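Local structure of Lmo0651 protein (Listeria monocytogenes serovar 1/2a, 6EP3) at residues 124-129 with 174-179; 115-120 with 131-136. The protein is a transcription factor of the GntR family that controls expression of the Listeria agr system and mediates virulence, probably by binding DNA at regulatory sequences. All coordinates share one frame; numbering follows the deposited sequence.

Interaction 1: 124-129 with 174-179; sequences TDLENY and EIREWT. With EDO (1,2-ethanediol), chain N.
Arg176 lies against Tyr129, and its side chain can be followed outward from the helix. CB sits near the phenol end of the ring, 3.9 Å from Tyr129 CZ. CG stands above the ring's rim, 3.7 Å from Tyr129 CE2; CD lies over the face, 3.7 Å from the ring centroid and 14° off its normal, a CH-pi contact. A bend at chi3 (-50°) then lifts the guanidinium off the ring; with Arg176 CZ 5.9 Å from the Tyr129 centroid, any cation-pi attraction is weak. Arginine suits this place because its methylenes pack on an aromatic face while its tip still finds polar partners: NE donates to Ser121 OG and NH1 to Phe170 O, and NH2 donates to a water that also bonds Thr124 OG1. The facing segment is the tight link between two helices of the FCD domain: Thr124, at positive phi, closes helix 107-123 with a Schellman motif, and Asp125 is the N-cap of helix 126-142, accepting weakly from Asn128 N, while Asn128 ND2 reaches Asp125 OD2 at 2.6 Å. One turn further on, Tyr129 points at helix 173-192 with CG anti to its own backbone nitrogen (chi1 178°). Its OH lies 3.0 Å from Arg176 O and 3.5 Å from Thr179 CB, but its hydrogen bond goes to Asn180 OD1. Thr179 spends its own hydroxyl on Ile175 O.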
ATOM      1  N   THR B 124      30.428  -4.124   7.506  1.00 65.51           N
ATOM      2  CA  THR B 124      29.776  -5.400   7.822  1.00 70.26           C
ATOM      3  C   THR B 124      28.662  -5.199   8.847  1.00 68.30           C
ATOM      4  O   THR B 124      28.550  -5.921   9.840  1.00 73.84           O
ATOM      5  CB  THR B 124      30.784  -6.454   8.296  1.00 69.93           C
ATOM      6  OG1 THR B 124      31.978  -6.362   7.510  1.00 69.80           O
ATOM      7  CG2 THR B 124      30.206  -7.859   8.150  1.00 72.65           C
ATOM      8  N   ASP B 125      27.837  -4.190   8.593  1.00 64.27           N
ATOM      9  CA  ASP B 125      26.660  -3.873   9.395  1.00 68.75           C
ATOM     10  C   ASP B 125      25.455  -4.312   8.568  1.00 61.42           C
ATOM     11  O   ASP B 125      25.000  -3.578   7.687  1.00 62.38           O
ATOM     12  CB  ASP B 125      26.615  -2.384   9.728  1.00 63.95           C
ATOM     13  CG  ASP B 125      25.578  -2.045  10.786  1.00 69.58           C
ATOM     14  OD1 ASP B 125      24.573  -2.781  10.915  1.00 68.48           O
ATOM     15  OD2 ASP B 125      25.757  -1.016  11.472  1.00 67.80           O
ATOM     16  N   LEU B 126      24.947  -5.515   8.849  1.00 63.77           N
ATOM     17  CA  LEU B 126      23.973  -6.136   7.955  1.00 76.41           C
ATOM     18  C   LEU B 126      22.626  -5.427   7.993  1.00 71.63           C
ATOM     19  O   LEU B 126      22.021  -5.178   6.943  1.00 77.26           O
ATOM     20  CB  LEU B 126      23.789  -7.607   8.317  1.00 82.51           C
ATOM     21  CG  LEU B 126      24.357  -8.647   7.363  1.00 81.41           C
ATOM     22  CD1 LEU B 126      23.935 -10.021   7.836  1.00 80.88           C
ATOM     23  CD2 LEU B 126      23.866  -8.387   5.954  1.00 81.08           C
ATOM     24  N   GLU B 127      22.131  -5.108   9.190  1.00 64.12           N
ATOM     25  CA  GLU B 127      20.838  -4.440   9.298  1.00 67.68           C
ATOM     26  C   GLU B 127      20.873  -3.076   8.628  1.00 69.07           C
ATOM     27  O   GLU B 127      19.951  -2.709   7.884  1.00 80.15           O
ATOM     28  CB  GLU B 127      20.432  -4.310  10.767  1.00 77.96           C
ATOM     29  CG  GLU B 127      20.048  -5.624  11.450  1.00 93.74           C
ATOM     30  CD  GLU B 127      21.206  -6.601  11.569  1.00111.88           C
ATOM     31  OE1 GLU B 127      22.371  -6.148  11.610  1.00117.70           O
ATOM     32  OE2 GLU B 127      20.948  -7.823  11.619  1.00114.91           O
ATOM     33  N   ASN B 128      21.936  -2.312   8.872  1.00 56.78           N
ATOM     34  CA  ASN B 128      22.035  -0.998   8.259  1.00 51.39           C
ATOM     35  C   ASN B 128      22.250  -1.099   6.756  1.00 54.89           C
ATOM     36  O   ASN B 128      21.758  -0.250   6.011  1.00 60.64           O
ATOM     37  CB  ASN B 128      23.149  -0.196   8.920  1.00 51.14           C
ATOM     38  CG  ASN B 128      22.719   0.396  10.243  1.00 61.09           C
ATOM     39  OD1 ASN B 128      21.603   0.899  10.372  1.00 62.99           O
ATOM     40  ND2 ASN B 128      23.604   0.351  11.233  1.00 61.46           N
ATOM     41  N   TYR B 129      22.937  -2.144   6.284  1.00 53.78           N
ATOM     42  CA  TYR B 129      23.081  -2.332   4.844  1.00 57.82           C
ATOM     43  C   TYR B 129      21.743  -2.649   4.187  1.00 53.47           C
ATOM     44  O   TYR B 129      21.447  -2.142   3.100  1.00 59.15           O
ATOM     45  CB  TYR B 129      24.098  -3.435   4.547  1.00 58.47           C
ATOM     46  CG  TYR B 129      24.239  -3.706   3.068  1.00 53.40           C
ATOM     47  CD1 TYR B 129      25.043  -2.905   2.266  1.00 52.33           C
ATOM     48  CD2 TYR B 129      23.551  -4.753   2.471  1.00 49.55           C
ATOM     49  CE1 TYR B 129      25.161  -3.149   0.910  1.00 55.15           C
ATOM     50  CE2 TYR B 129      23.659  -5.000   1.118  1.00 47.06           C
ATOM     51  CZ  TYR B 129      24.461  -4.198   0.343  1.00 51.65           C
ATOM     52  OH  TYR B 129      24.565  -4.456  -1.005  1.00 51.39           O
ATOM     53  N   GLU B 174      30.146 -11.116  -1.529  1.00 64.53           N
ATOM     54  CA  GLU B 174      30.082 -11.077  -2.985  1.00 70.88           C
ATOM     55  C   GLU B 174      28.748 -10.509  -3.457  1.00 74.56           C
ATOM     56  O   GLU B 174      28.704  -9.643  -4.340  1.00 78.06           O
ATOM     57  CB  GLU B 174      30.314 -12.481  -3.544  1.00 76.09           C
ATOM     58  CG  GLU B 174      30.567 -12.536  -5.036  1.00 88.49           C
ATOM     59  CD  GLU B 174      30.992 -13.918  -5.496  1.00 98.54           C
ATOM     60  OE1 GLU B 174      30.139 -14.659  -6.026  1.00103.47           O
ATOM     61  OE2 GLU B 174      32.180 -14.263  -5.322  1.00101.65           O
ATOM     62  N   ILE B 175      27.645 -10.972  -2.861  1.00 67.48           N
ATOM     63  CA  ILE B 175      26.329 -10.460  -3.232  1.00 64.13           C
ATOM     64  C   ILE B 175      26.200  -8.989  -2.855  1.00 64.59           C
ATOM     65  O   ILE B 175      25.645  -8.186  -3.616  1.00 60.61           O
ATOM     66  CB  ILE B 175      25.218 -11.310  -2.588  1.00 63.06           C
ATOM     67  CG1 ILE B 175      25.153 -12.689  -3.242  1.00 58.48           C
ATOM     68  CG2 ILE B 175      23.863 -10.631  -2.717  1.00 48.43           C
ATOM     69  CD1 ILE B 175      24.108 -13.585  -2.633  1.00 51.03           C
ATOM     70  N   ARG B 176      26.714  -8.609  -1.682  1.00 65.27           N
ATOM     71  CA  ARG B 176      26.647  -7.205  -1.282  1.00 62.25           C
ATOM     72  C   ARG B 176      27.399  -6.316  -2.264  1.00 61.80           C
ATOM     73  O   ARG B 176      26.899  -5.260  -2.675  1.00 55.42           O
ATOM     74  CB  ARG B 176      27.207  -7.024   0.128  1.00 57.77           C
ATOM     75  CG  ARG B 176      26.309  -7.547   1.218  1.00 59.15           C
ATOM     76  CD  ARG B 176      26.529  -6.793   2.515  1.00 64.46           C
ATOM     77  NE  ARG B 176      27.939  -6.697   2.881  1.00 64.71           N
ATOM     78  CZ  ARG B 176      28.581  -7.597   3.619  1.00 67.48           C
ATOM     79  NH1 ARG B 176      27.939  -8.670   4.062  1.00 69.20           N
ATOM     80  NH2 ARG B 176      29.864  -7.424   3.913  1.00 58.41           N
ATOM     81  N   GLU B 177      28.606  -6.732  -2.656  1.00 61.00           N
ATOM     82  CA  GLU B 177      29.412  -5.922  -3.561  1.00 58.59           C
ATOM     83  C   GLU B 177      28.796  -5.870  -4.950  1.00 56.67           C
ATOM     84  O   GLU B 177      28.836  -4.827  -5.611  1.00 56.82           O
ATOM     85  CB  GLU B 177      30.839  -6.462  -3.623  1.00 57.46           C
ATOM     86  CG  GLU B 177      31.636  -6.194  -2.361  1.00 73.24           C
ATOM     87  CD  GLU B 177      33.021  -6.795  -2.407  1.00 83.65           C
ATOM     88  OE1 GLU B 177      33.328  -7.521  -3.376  1.00 89.52           O
ATOM     89  OE2 GLU B 177      33.805  -6.532  -1.473  1.00 91.37           O
ATOM     90  N   TRP B 178      28.201  -6.976  -5.400  1.00 64.29           N
ATOM     91  CA  TRP B 178      27.506  -6.957  -6.680  1.00 58.25           C
ATOM     92  C   TRP B 178      26.322  -5.999  -6.645  1.00 57.28           C
ATOM     93  O   TRP B 178      26.101  -5.238  -7.596  1.00 57.56           O
ATOM     94  CB  TRP B 178      27.054  -8.370  -7.045  1.00 61.06           C
ATOM     95  CG  TRP B 178      26.397  -8.449  -8.376  1.00 67.21           C
ATOM     96  CD1 TRP B 178      27.002  -8.682  -9.577  1.00 71.04           C
ATOM     97  CD2 TRP B 178      25.000  -8.305  -8.650  1.00 62.94           C
ATOM     98  NE1 TRP B 178      26.067  -8.686 -10.584  1.00 72.93           N
ATOM     99  CE2 TRP B 178      24.829  -8.459 -10.041  1.00 68.17           C
ATOM    100  CE3 TRP B 178      23.877  -8.062  -7.855  1.00 55.05           C
ATOM    101  CZ2 TRP B 178      23.581  -8.375 -10.652  1.00 62.79           C
ATOM    102  CZ3 TRP B 178      22.636  -7.981  -8.465  1.00 52.05           C
ATOM    103  CH2 TRP B 178      22.500  -8.130  -9.850  1.00 54.44           C
ATOM    104  N   THR B 179      25.555  -6.012  -5.550  1.00 56.07           N
ATOM    105  CA  THR B 179      24.422  -5.099  -5.432  1.00 59.28           C
ATOM    106  C   THR B 179      24.884  -3.648  -5.383  1.00 56.98           C
ATOM    107  O   THR B 179      24.254  -2.768  -5.983  1.00 60.29           O
ATOM    108  CB  THR B 179      23.593  -5.452  -4.196  1.00 58.09           C
ATOM    109  OG1 THR B 179      23.274  -6.849  -4.219  1.00 55.25           O
ATOM    110  CG2 THR B 179      22.308  -4.641  -4.157  1.00 50.98           C
TER
HETATM  111  C1  EDO N 303      31.484 -14.553   1.609  1.00 78.55           C
HETATM  112  O1  EDO N 303      30.921 -13.284   1.957  1.00 75.71           O
HETATM  113  C2  EDO N 303      30.822 -15.064   0.335  1.00 86.21           C
HETATM  114  O2  EDO N 303      31.074 -14.141  -0.729  1.00 90.80           O
HETATM  115  O   HOH W   1      32.257  -8.251   5.672  1.00 74.88           O

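Interaction 2: 115-120 with 131-136. With EDO (1,2-ethanediol), chain L; SO4 (sulfate ion), chain S.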
ATOM      1  N   GLN B 115      26.265   5.354  -1.605  1.00 56.78           N
ATOM      2  CA  GLN B 115      27.500   5.378  -0.832  1.00 61.56           C
ATOM      3  C   GLN B 115      27.282   4.899   0.594  1.00 59.05           C
ATOM      4  O   GLN B 115      28.187   4.305   1.187  1.00 56.80           O
ATOM      5  CB  GLN B 115      28.103   6.780  -0.843  1.00 55.04           C
ATOM      6  CG  GLN B 115      28.715   7.144  -2.177  1.00 57.43           C
ATOM      7  CD  GLN B 115      29.854   8.131  -2.050  1.00 59.87           C
ATOM      8  OE1 GLN B 115      30.809   8.085  -2.822  1.00 59.92           O
ATOM      9  NE2 GLN B 115      29.756   9.037  -1.083  1.00 59.16           N
ATOM     10  N   GLU B 116      26.095   5.135   1.159  1.00 50.98           N
ATOM     11  CA  GLU B 116      25.801   4.574   2.475  1.00 52.49           C
ATOM     12  C   GLU B 116      25.724   3.057   2.406  1.00 58.92           C
ATOM     13  O   GLU B 116      26.154   2.361   3.337  1.00 60.69           O
ATOM     14  CB  GLU B 116      24.503   5.162   3.030  1.00 48.61           C
ATOM     15  CG  GLU B 116      24.679   6.533   3.662  1.00 59.84           C
ATOM     16  CD  GLU B 116      25.585   6.509   4.878  1.00 65.55           C
ATOM     17  OE1 GLU B 116      26.823   6.491   4.712  1.00 70.15           O
ATOM     18  OE2 GLU B 116      25.058   6.526   6.008  1.00 71.34           O
ATOM     19  N   MET B 117      25.168   2.529   1.315  1.00 62.08           N
ATOM     20  CA  MET B 117      25.263   1.094   1.066  1.00 55.10           C
ATOM     21  C   MET B 117      26.716   0.631   1.092  1.00 56.97           C
ATOM     22  O   MET B 117      27.064  -0.337   1.777  1.00 53.86           O
ATOM     23  CB  MET B 117      24.630   0.745  -0.274  1.00 55.34           C
ATOM     24  CG  MET B 117      23.131   0.715  -0.269  1.00 54.09           C
ATOM     25  SD  MET B 117      22.589   0.849  -1.970  1.00 57.18           S
ATOM     26  CE  MET B 117      22.668  -0.880  -2.401  1.00 39.42           C
ATOM     27  N   GLU B 118      27.569   1.309   0.320  1.00 52.25           N
ATOM     28  CA  GLU B 118      28.988   0.959   0.293  1.00 60.00           C
ATOM     29  C   GLU B 118      29.592   0.974   1.694  1.00 57.78           C
ATOM     30  O   GLU B 118      30.345   0.068   2.072  1.00 51.90           O
ATOM     31  CB  GLU B 118      29.748   1.921  -0.616  1.00 62.34           C
ATOM     32  CG  GLU B 118      29.904   1.447  -2.048  1.00 72.27           C
ATOM     33  CD  GLU B 118      30.572   2.485  -2.927  1.00 80.81           C
ATOM     34  OE1 GLU B 118      30.257   3.684  -2.775  1.00 81.50           O
ATOM     35  OE2 GLU B 118      31.422   2.106  -3.759  1.00 89.37           O
ATOM     36  N   ARG B 119      29.279   2.009   2.473  1.00 53.21           N
ATOM     37  CA  ARG B 119      29.870   2.168   3.797  1.00 50.39           C
ATOM     38  C   ARG B 119      29.452   1.041   4.727  1.00 55.29           C
ATOM     39  O   ARG B 119      30.286   0.456   5.428  1.00 58.09           O
ATOM     40  CB  ARG B 119      29.471   3.522   4.382  1.00 52.99           C
ATOM     41  CG  ARG B 119      29.874   3.695   5.836  1.00 52.79           C
ATOM     42  CD  ARG B 119      29.782   5.151   6.264  1.00 61.30           C
ATOM     43  NE  ARG B 119      28.442   5.537   6.694  1.00 61.28           N
ATOM     44  CZ  ARG B 119      28.044   5.540   7.960  1.00 55.36           C
ATOM     45  NH1 ARG B 119      28.883   5.172   8.922  1.00 49.26           N
ATOM     46  NH2 ARG B 119      26.811   5.913   8.269  1.00 58.97           N
ATOM     47  N   PHE B 120      28.156   0.732   4.761  1.00 54.42           N
ATOM     48  CA  PHE B 120      27.693  -0.313   5.666  1.00 49.93           C
ATOM     49  C   PHE B 120      28.163  -1.693   5.215  1.00 55.04           C
ATOM     50  O   PHE B 120      28.418  -2.564   6.056  1.00 55.15           O
ATOM     51  CB  PHE B 120      26.175  -0.239   5.800  1.00 56.90           C
ATOM     52  CG  PHE B 120      25.711   0.908   6.654  1.00 56.84           C
ATOM     53  CD1 PHE B 120      26.271   1.122   7.905  1.00 57.70           C
ATOM     54  CD2 PHE B 120      24.751   1.794   6.196  1.00 53.21           C
ATOM     55  CE1 PHE B 120      25.859   2.180   8.698  1.00 55.43           C
ATOM     56  CE2 PHE B 120      24.334   2.858   6.982  1.00 54.48           C
ATOM     57  CZ  PHE B 120      24.890   3.049   8.236  1.00 52.64           C
ATOM     58  N   ASP B 131      18.793  -1.725   5.338  1.00 46.53           N
ATOM     59  CA  ASP B 131      18.053  -0.466   5.366  1.00 53.39           C
ATOM     60  C   ASP B 131      18.539   0.491   4.280  1.00 58.18           C
ATOM     61  O   ASP B 131      17.734   1.176   3.644  1.00 59.31           O
ATOM     62  CB  ASP B 131      18.186   0.188   6.740  1.00 57.90           C
ATOM     63  CG  ASP B 131      17.456  -0.572   7.824  1.00 73.87           C
ATOM     64  OD1 ASP B 131      16.645  -1.465   7.491  1.00 76.79           O
ATOM     65  OD2 ASP B 131      17.710  -0.287   9.014  1.00 83.31           O
ATOM     66  N   ALA B 132      19.854   0.540   4.045  1.00 48.85           N
ATOM     67  CA  ALA B 132      20.406   1.460   3.055  1.00 48.99           C
ATOM     68  C   ALA B 132      20.048   1.035   1.635  1.00 46.80           C
ATOM     69  O   ALA B 132      19.759   1.880   0.779  1.00 51.34           O
ATOM     70  CB  ALA B 132      21.927   1.550   3.231  1.00 47.04           C
ATOM     71  N   HIS B 133      20.082  -0.270   1.365  1.00 50.74           N
ATOM     72  CA  HIS B 133      19.589  -0.800   0.098  1.00 53.96           C
ATOM     73  C   HIS B 133      18.131  -0.409  -0.121  1.00 50.83           C
ATOM     74  O   HIS B 133      17.745   0.037  -1.216  1.00 49.71           O
ATOM     75  CB  HIS B 133      19.774  -2.321   0.107  1.00 55.12           C
ATOM     76  CG  HIS B 133      19.200  -3.024  -1.082  1.00 57.65           C
ATOM     77  ND1 HIS B 133      19.485  -2.656  -2.379  1.00 60.14           N
ATOM     78  CD2 HIS B 133      18.368  -4.089  -1.166  1.00 52.57           C
ATOM     79  CE1 HIS B 133      18.848  -3.460  -3.211  1.00 59.46           C
ATOM     80  NE2 HIS B 133      18.161  -4.337  -2.500  1.00 57.91           N
ATOM     81  N   HIS B 134      17.311  -0.543   0.926  1.00 53.88           N
ATOM     82  CA  HIS B 134      15.907  -0.155   0.828  1.00 56.46           C
ATOM     83  C   HIS B 134      15.758   1.341   0.574  1.00 61.46           C
ATOM     84  O   HIS B 134      14.893   1.760  -0.199  1.00 53.35           O
ATOM     85  CB  HIS B 134      15.168  -0.561   2.101  1.00 52.64           C
ATOM     86  CG  HIS B 134      15.051  -2.042   2.278  1.00 55.73           C
ATOM     87  ND1 HIS B 134      14.621  -2.618   3.455  1.00 53.98           N
ATOM     88  CD2 HIS B 134      15.303  -3.063   1.426  1.00 51.60           C
ATOM     89  CE1 HIS B 134      14.619  -3.933   3.320  1.00 61.44           C
ATOM     90  NE2 HIS B 134      15.026  -4.229   2.099  1.00 57.68           N
ATOM     91  N   ARG B 135      16.598   2.163   1.210  1.00 55.95           N
ATOM     92  CA  ARG B 135      16.503   3.610   1.018  1.00 58.05           C
ATOM     93  C   ARG B 135      16.955   4.026  -0.380  1.00 54.11           C
ATOM     94  O   ARG B 135      16.403   4.970  -0.954  1.00 58.73           O
ATOM     95  CB  ARG B 135      17.320   4.346   2.081  1.00 67.49           C
ATOM     96  CG  ARG B 135      16.847   4.122   3.514  1.00 75.48           C
ATOM     97  CD  ARG B 135      16.418   5.420   4.175  1.00 78.29           C
ATOM     98  NE  ARG B 135      17.557   6.202   4.648  1.00 81.78           N
ATOM     99  CZ  ARG B 135      17.583   7.531   4.688  1.00 90.45           C
ATOM    100  NH1 ARG B 135      16.533   8.233   4.282  1.00 93.77           N
ATOM    101  NH2 ARG B 135      18.661   8.162   5.132  1.00 92.72           N
ATOM    102  N   PHE B 136      17.938   3.329  -0.946  1.00 49.60           N
ATOM    103  CA  PHE B 136      18.300   3.547  -2.346  1.00 50.70           C
ATOM    104  C   PHE B 136      17.117   3.241  -3.267  1.00 52.57           C
ATOM    105  O   PHE B 136      16.790   4.017  -4.183  1.00 46.74           O
ATOM    106  CB  PHE B 136      19.513   2.681  -2.699  1.00 44.99           C
ATOM    107  CG  PHE B 136      19.938   2.782  -4.134  1.00 45.22           C
ATOM    108  CD1 PHE B 136      20.815   3.773  -4.540  1.00 50.23           C
ATOM    109  CD2 PHE B 136      19.466   1.884  -5.077  1.00 50.21           C
ATOM    110  CE1 PHE B 136      21.211   3.869  -5.861  1.00 49.61           C
ATOM    111  CE2 PHE B 136      19.854   1.978  -6.405  1.00 48.64           C
ATOM    112  CZ  PHE B 136      20.726   2.971  -6.797  1.00 46.06           C
TER
HETATM  113  C1  EDO L 301      15.136  -5.720  -2.388  1.00 59.04           C
HETATM  114  O1  EDO L 301      16.305  -6.532  -2.535  1.00 60.49           O
HETATM  115  C2  EDO L 301      14.226  -6.354  -1.342  1.00 66.65           C
HETATM  116  O2  EDO L 301      14.944  -6.468  -0.108  1.00 58.82           O
HETATM  117  S   SO4 S 308      27.644   7.235  12.221  1.00136.96           S
HETATM  118  O1  SO4 S 308      26.209   6.996  12.093  1.00134.50           O
HETATM  119  O2  SO4 S 308      28.376   6.145  11.583  1.00131.83           O
HETATM  120  O3  SO4 S 308      28.003   7.300  13.635  1.00138.18           O
HETATM  121  O4  SO4 S 308      27.985   8.501  11.576  1.00137.45           O
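An antiparallel helical hairpin of the FCD domain brings 115-120 against 131-136; the axes of the two segments approach to 8.6 Å, with 168° between their N-to-C directions. Ala132, all of whose side chain is CB, makes such closeness possible, and its backbone comes nearest at Met117. Met117 CG lies 3.8 Å from Ala132 CB, and Phe120 offers its ring edge to the same methyl, CD2 being 4.1 Å away. Flexible and apolar, Met117 reaches across to the partner helix. Its sulfur rests 3.7 Å from Phe136 CB and obliquely to that ring, a Met-aromatic contact, while a bend at chi3 (86°) carries CE to 3.6 Å from His133 ND1. That nitrogen is buried without a polar partner in the model; at the far edge of the ring, His133 NE2 shares a hydrogen bond with an ethanediol that also bonds His134 NE2. On helix 107-123, Arg119 grips Glu116 side-on, NE to OE1 at 2.7 Å and NH2 to OE2, and NH1 holds a sulfate; both small molecules probably come from the crystallisation liquor. Helix 173-192 lies alongside the hairpin, with Met117 touching Asn180 and Ser183, His133 meeting Thr179, and Phe136 packing on Ser183.

In the fold
From the N terminus, the chain passes the winged-helix DNA-binding region and enters the FCD domain, where helix 107-123 supplies 115-120 and a tight turn starts helix 126-142. Interaction 2 closes the short loop between 120 and 131, a local hairpin. The segment 124-129 lies inside that loop but finds its partner at 174-179, beyond helix 147-163, so interaction 1 closes a longer loop and the two cross along the chain. Their centres are 8 Å apart and they touch directly: Asn128 packs on Phe120, and Thr179 CG2 approaches His133 CE1 at 3.8 Å. Together they tie three helices, 107-123, 126-142 and 173-192, into one bundle.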